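PDB 2B6N: proteinase K from Serratia sp., which is the subtilase domain of a longer secreted serine protease precursor, probably cleaving internal peptide bonds of proteins, and binds calcium. Local coordinates for residues I176-T181 against I199-S204; V33-I38 against P124-M129. All coordinates share one frame; numbering follows the deposited sequence.

Overall arrangement
From the N terminus the chain first runs past the calcium site and then forms strand 34-39, whose segment 33-38 pairs with 124-129 in contact 2. That pairing closes an excursion of 85 residues, with helices 72-81 and 107-120 and strands 53-58 and 92-97. After helix 137-148 the chain forms strand 152-156, and contact 1 closes a 17-residue loop without helix or strand between 176-181 and 199-204. The contacts therefore follow in series, neither nested nor crossed. The centres of contacts 1 and 2 are about 17 Å apart. Strand 152-156 lies between them in one parallel sheet. Contact 2 joins two inner strands, and contact 1 adds the last.

Contact 1: I176-T181 against I199-S204. With SO4 (sulfate ion), chain D.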
loop_
_atom_site.group_PDB
_atom_site.type_symbol
_atom_site.label_atom_id
_atom_site.label_comp_id
_atom_site.label_asym_id
_atom_site.label_seq_id
_atom_site.Cartn_x
_atom_site.Cartn_y
_atom_site.Cartn_z
ATOM N N ILE A 176 -6.278 7.132 -3.048
ATOM C CA ILE A 176 -5.084 7.807 -2.503
ATOM C C ILE A 176 -3.925 7.271 -3.339
ATOM O O ILE A 176 -3.611 6.070 -3.287
ATOM C CB ILE A 176 -4.853 7.496 -1.013
ATOM C CG1 ILE A 176 -6.011 8.037 -0.165
ATOM C CG2 ILE A 176 -3.535 8.128 -0.505
ATOM C CD1 ILE A 176 -6.142 7.327 1.180
ATOM N N THR A 177 -3.309 8.152 -4.118
ATOM C CA THR A 177 -2.291 7.743 -5.111
ATOM C C THR A 177 -0.902 8.088 -4.593
ATOM O O THR A 177 -0.652 9.227 -4.204
ATOM C CB THR A 177 -2.594 8.380 -6.494
ATOM O OG1 THR A 177 -3.867 7.879 -6.945
ATOM C CG2 THR A 177 -1.498 8.042 -7.549
ATOM N N VAL A 178 -0.013 7.094 -4.595
ATOM C CA VAL A 178 1.234 7.169 -3.819
ATOM C C VAL A 178 2.455 7.121 -4.735
ATOM O O VAL A 178 2.651 6.149 -5.472
ATOM C CB VAL A 178 1.285 6.013 -2.761
ATOM C CG1 VAL A 178 2.527 6.135 -1.866
ATOM C CG2 VAL A 178 -0.007 5.992 -1.914
ATOM N N GLY A 179 3.249 8.191 -4.708
ATOM C CA GLY A 179 4.545 8.191 -5.387
ATOM C C GLY A 179 5.630 7.610 -4.485
ATOM O O GLY A 179 5.418 7.427 -3.285
ATOM N N SER A 180 6.791 7.326 -5.079
ATOM C CA SER A 180 7.892 6.616 -4.411
ATOM C C SER A 180 9.088 7.528 -4.134
ATOM O O SER A 180 9.453 8.343 -5.001
ATOM C CB SER A 180 8.350 5.454 -5.301
ATOM O OG SER A 180 9.482 4.810 -4.751
ATOM N N THR A 181 9.721 7.369 -2.958
ATOM C CA THR A 181 10.967 8.073 -2.640
ATOM C C THR A 181 12.113 7.128 -2.303
ATOM O O THR A 181 11.889 5.949 -2.016
ATOM C CB THR A 181 10.801 9.012 -1.424
ATOM O OG1 THR A 181 10.411 8.237 -0.276
ATOM C CG2 THR A 181 9.728 10.094 -1.699
ATOM N N ILE A 199 0.376 11.756 -2.090
ATOM C CA ILE A 199 1.426 11.664 -1.059
ATOM C C ILE A 199 2.599 10.850 -1.639
ATOM O O ILE A 199 2.429 10.121 -2.628
ATOM C CB ILE A 199 0.857 10.996 0.236
ATOM C CG1 ILE A 199 1.728 11.264 1.470
ATOM C CG2 ILE A 199 0.595 9.481 0.010
ATOM C CD1 ILE A 199 0.973 11.076 2.778
ATOM N N TYR A 200 3.772 11.014 -1.033
ATOM C CA TYR A 200 4.951 10.233 -1.358
ATOM C C TYR A 200 5.277 9.330 -0.154
ATOM O O TYR A 200 4.996 9.679 1.006
ATOM C CB TYR A 200 6.135 11.162 -1.612
ATOM C CG TYR A 200 6.323 11.609 -3.047
ATOM C CD1 TYR A 200 5.993 12.911 -3.442
ATOM C CD2 TYR A 200 6.855 10.740 -3.998
ATOM C CE1 TYR A 200 6.164 13.331 -4.771
ATOM C CE2 TYR A 200 7.044 11.153 -5.322
ATOM C CZ TYR A 200 6.707 12.449 -5.695
ATOM O OH TYR A 200 6.921 12.822 -7.008
ATOM N N ALA A 201 5.879 8.178 -0.436
ATOM C CA ALA A 201 6.276 7.224 0.608
ATOM C C ALA A 201 7.511 6.449 0.117
ATOM O O ALA A 201 7.742 6.369 -1.098
ATOM C CB ALA A 201 5.115 6.260 0.922
ATOM N N PRO A 202 8.318 5.897 1.050
ATOM C CA PRO A 202 9.478 5.074 0.659
ATOM C C PRO A 202 9.120 3.965 -0.306
ATOM O O PRO A 202 8.229 3.140 -0.024
ATOM C CB PRO A 202 9.938 4.477 1.990
ATOM C CG PRO A 202 9.641 5.578 2.980
ATOM C CD PRO A 202 8.236 6.036 2.517
ATOM N N GLY A 203 9.827 3.919 -1.428
ATOM C CA GLY A 203 9.561 2.879 -2.427
ATOM C C GLY A 203 10.782 2.270 -3.077
ATOM O O GLY A 203 10.671 1.223 -3.699
ATOM N N SER A 204 11.945 2.903 -2.934
ATOM C CA SER A 204 13.188 2.318 -3.477
ATOM C C SER A 204 13.868 1.396 -2.443
ATOM O O SER A 204 14.052 1.791 -1.287
ATOM C CB SER A 204 14.160 3.417 -3.932
ATOM O OG SER A 204 13.699 4.136 -5.083
HETATM S S SO4 D . 16.238 5.038 -7.729
HETATM O O1 SO4 D . 17.654 5.026 -7.343
HETATM O O2 SO4 D . 16.076 4.564 -9.104
HETATM O O3 SO4 D . 15.744 6.419 -7.671
HETATM O O4 SO4 D . 15.533 4.113 -6.849
#
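Tyr200 carries its CG anti to its own carbonyl carbon (chi1 -90°), which swings the ring back across the neighbouring strand onto Gly179, while Ser180 sends OG anti to its backbone N (chi1 175°), against Gly203. The tyrosine's CD2 comes within 3.4 Å of Gly179 C, obliquely to the ring, and Ser180 N lies at the ring edge. Glycine suits position 179 because the bare backbone leaves room for the aromatic ring; Thr181 adds its methyl CG2, 3.7 Å from Tyr200 CD2. The phenol oxygen reaches beyond the pair to Ala265 O.

On the other face, Val178 and Ile199 lie side by side and point the same way, and Val178 CG1 meets Ala201 CB at 3.8 Å. These are beta-branched and small apolar groups fitted beneath helix 223-240, which packs on Val178 and Ile199. Ser180 OG approaches Gly203 CA to 3.0 Å, a closeness that the second glycine permits; Ser180 OG and Ser188 OG are hydrogen-bonded.

Backbone hydrogen bonds of a parallel pair join the strands: Gly179 N donates to Ile199 O, Ala201 N to Gly179 O, and Thr181 N to Ala201 O. At the end, Thr181 O is gripped by two donors, Gly203 N at 3.0 Å and Ser204 N at 3.2 Å. This double acceptance holds the chain as it leaves the strand beyond Pro202, whose ring packs on helix 8-13. Ser204 OG also pairs with Ser188 OG; its contact with a sulfate ion, probably from the crystallisation liquor, is very short and of doubtful geometry.

This parallel pairing, with the two strands turned 43° from each other, adds the outermost strand 199-202 to the helix-flanked parallel sheet of the subtilisin fold.

Contact 2: V33-I38 against P124-M129; sequences VTAFVI and PAVANM
Val33 and Pro124 open a parallel strand pair in the interior of the subtilisin alpha/beta sheet, with Val33 CG2 lying across Pro124 CB at 4.0 Å. Proline, which lacks an N-H, suits the position just before the strand, where its carbonyl does the work: Pro124 O accepts from Thr34 N at 3.0 Å. A water accepts from Thr34 OG1 and donates to the same carbonyl oxygen. Thr34 O in turn receives Val126 N.

Ala35 is small enough to sit close beside Val126 on the same face; Val126 CG1 stands between its own backbone N and carbonyl carbon (chi1 64°) and thus reaches Ala35 CB at 3.7 Å. Helix 72-81 covers this face through Ile80.

Phe36 N makes a short, straight bond to Val126 O, 2.7 Å at 169°, and Phe36 O accepts from Asn128 N. The ring presents an edge to Ala125, Phe36 CE1 being 3.9 Å from Ala125 CB, while Thr34 CG2 lies over one face, offset toward the rim; Ala125 and Ala127 leave room for this bulk, which also packs on helix 107-120.

Val37 lies close to Asp39 of the predicted charge relay; on the same face, the Asn128 side chain is about 7 Å from that of Ser224, its amide oxygen held by Ser130 OG.

Ile38 N donates to Asn128 O, and beyond it Ile38 CD1 rests 3.8 Å from Met129 CG.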
loop_
_atom_site.group_PDB
_atom_site.type_symbol
_atom_site.label_atom_id
_atom_site.label_comp_id
_atom_site.label_asym_id
_atom_site.label_seq_id
_atom_site.Cartn_x
_atom_site.Cartn_y
_atom_site.Cartn_z
ATOM N N VAL A 33 -8.698 -3.421 12.427
ATOM C CA VAL A 33 -8.737 -2.967 11.029
ATOM C C VAL A 33 -8.361 -4.117 10.088
ATOM O O VAL A 33 -7.566 -4.987 10.454
ATOM C CB VAL A 33 -7.751 -1.768 10.790
ATOM C CG1 VAL A 33 -7.809 -1.260 9.337
ATOM C CG2 VAL A 33 -8.050 -0.624 11.743
ATOM N N THR A 34 -8.953 -4.135 8.891
ATOM C CA THR A 34 -8.627 -5.153 7.898
ATOM C C THR A 34 -8.047 -4.484 6.655
ATOM O O THR A 34 -8.597 -3.512 6.143
ATOM C CB THR A 34 -9.872 -5.983 7.515
ATOM O OG1 THR A 34 -10.390 -6.605 8.691
ATOM C CG2 THR A 34 -9.507 -7.092 6.520
ATOM N N ALA A 35 -6.914 -5.001 6.201
ATOM C CA ALA A 35 -6.255 -4.486 5.018
ATOM C C ALA A 35 -6.390 -5.526 3.928
ATOM O O ALA A 35 -5.903 -6.646 4.068
ATOM C CB ALA A 35 -4.775 -4.215 5.307
ATOM N N PHE A 36 -7.053 -5.137 2.850
ATOM C CA PHE A 36 -7.267 -5.993 1.681
ATOM C C PHE A 36 -6.146 -5.766 0.656
ATOM O O PHE A 36 -5.933 -4.651 0.179
ATOM C CB PHE A 36 -8.648 -5.703 1.090
ATOM C CG PHE A 36 -9.774 -6.116 1.998
ATOM C CD1 PHE A 36 -10.331 -5.214 2.919
ATOM C CD2 PHE A 36 -10.268 -7.416 1.948
ATOM C CE1 PHE A 36 -11.381 -5.611 3.780
ATOM C CE2 PHE A 36 -11.317 -7.824 2.797
ATOM C CZ PHE A 36 -11.868 -6.931 3.713
ATOM N N VAL A 37 -5.416 -6.827 0.333
ATOM C CA VAL A 37 -4.265 -6.703 -0.544
ATOM C C VAL A 37 -4.652 -7.245 -1.914
ATOM O O VAL A 37 -4.755 -8.458 -2.097
ATOM C CB VAL A 37 -3.045 -7.447 0.036
ATOM C CG1 VAL A 37 -1.830 -7.293 -0.904
ATOM C CG2 VAL A 37 -2.726 -6.907 1.438
ATOM N N ILE A 38 -4.926 -6.337 -2.844
ATOM C CA ILE A 38 -5.387 -6.721 -4.192
ATOM C C ILE A 38 -4.150 -6.833 -5.076
ATOM O O ILE A 38 -3.563 -5.826 -5.433
ATOM C CB ILE A 38 -6.389 -5.667 -4.767
ATOM C CG1 ILE A 38 -7.560 -5.454 -3.788
ATOM C CG2 ILE A 38 -6.871 -6.105 -6.190
ATOM C CD1 ILE A 38 -8.498 -4.259 -4.113
ATOM N N PRO A 124 -13.697 -1.316 10.117
ATOM C CA PRO A 124 -12.698 -0.409 9.513
ATOM C C PRO A 124 -11.830 -1.184 8.511
ATOM O O PRO A 124 -11.302 -2.257 8.847
ATOM C CB PRO A 124 -11.854 0.048 10.707
ATOM C CG PRO A 124 -12.714 -0.243 11.939
ATOM C CD PRO A 124 -13.565 -1.416 11.583
ATOM N N ALA A 125 -11.720 -0.655 7.289
ATOM C CA ALA A 125 -11.084 -1.387 6.197
ATOM C C ALA A 125 -10.252 -0.472 5.316
ATOM O O ALA A 125 -10.642 0.653 5.048
ATOM C CB ALA A 125 -12.152 -2.105 5.323
ATOM N N VAL A 126 -9.111 -0.983 4.858
ATOM C CA VAL A 126 -8.302 -0.307 3.851
ATOM C C VAL A 126 -7.998 -1.333 2.759
ATOM O O VAL A 126 -7.868 -2.525 3.043
ATOM C CB VAL A 126 -6.987 0.286 4.452
ATOM C CG1 VAL A 126 -6.061 -0.794 4.992
ATOM C CG2 VAL A 126 -6.229 1.117 3.416
ATOM N N ALA A 127 -7.903 -0.878 1.519
ATOM C CA ALA A 127 -7.532 -1.770 0.412
ATOM C C ALA A 127 -6.305 -1.176 -0.259
ATOM O O ALA A 127 -6.234 0.034 -0.454
ATOM C CB ALA A 127 -8.672 -1.930 -0.590
ATOM N N ASN A 128 -5.353 -2.037 -0.618
ATOM C CA ASN A 128 -4.152 -1.602 -1.327
ATOM C C ASN A 128 -4.120 -2.176 -2.729
ATOM O O ASN A 128 -4.331 -3.384 -2.904
ATOM C CB ASN A 128 -2.902 -2.078 -0.578
ATOM C CG ASN A 128 -1.618 -1.597 -1.228
ATOM O OD1 ASN A 128 -0.994 -2.300 -2.060
ATOM N ND2 ASN A 128 -1.236 -0.376 -0.896
ATOM N N MET A 129 -3.842 -1.319 -3.712
ATOM C CA MET A 129 -3.668 -1.747 -5.095
ATOM C C MET A 129 -2.298 -1.355 -5.631
ATOM O O MET A 129 -2.143 -0.278 -6.210
ATOM C CB MET A 129 -4.768 -1.137 -5.974
ATOM C CG MET A 129 -6.173 -1.580 -5.579
ATOM S SD MET A 129 -7.412 -0.958 -6.756
ATOM C CE MET A 129 -7.068 -1.944 -8.196
HETATM O O HOH W 1 -12.260 -4.702 9.695
#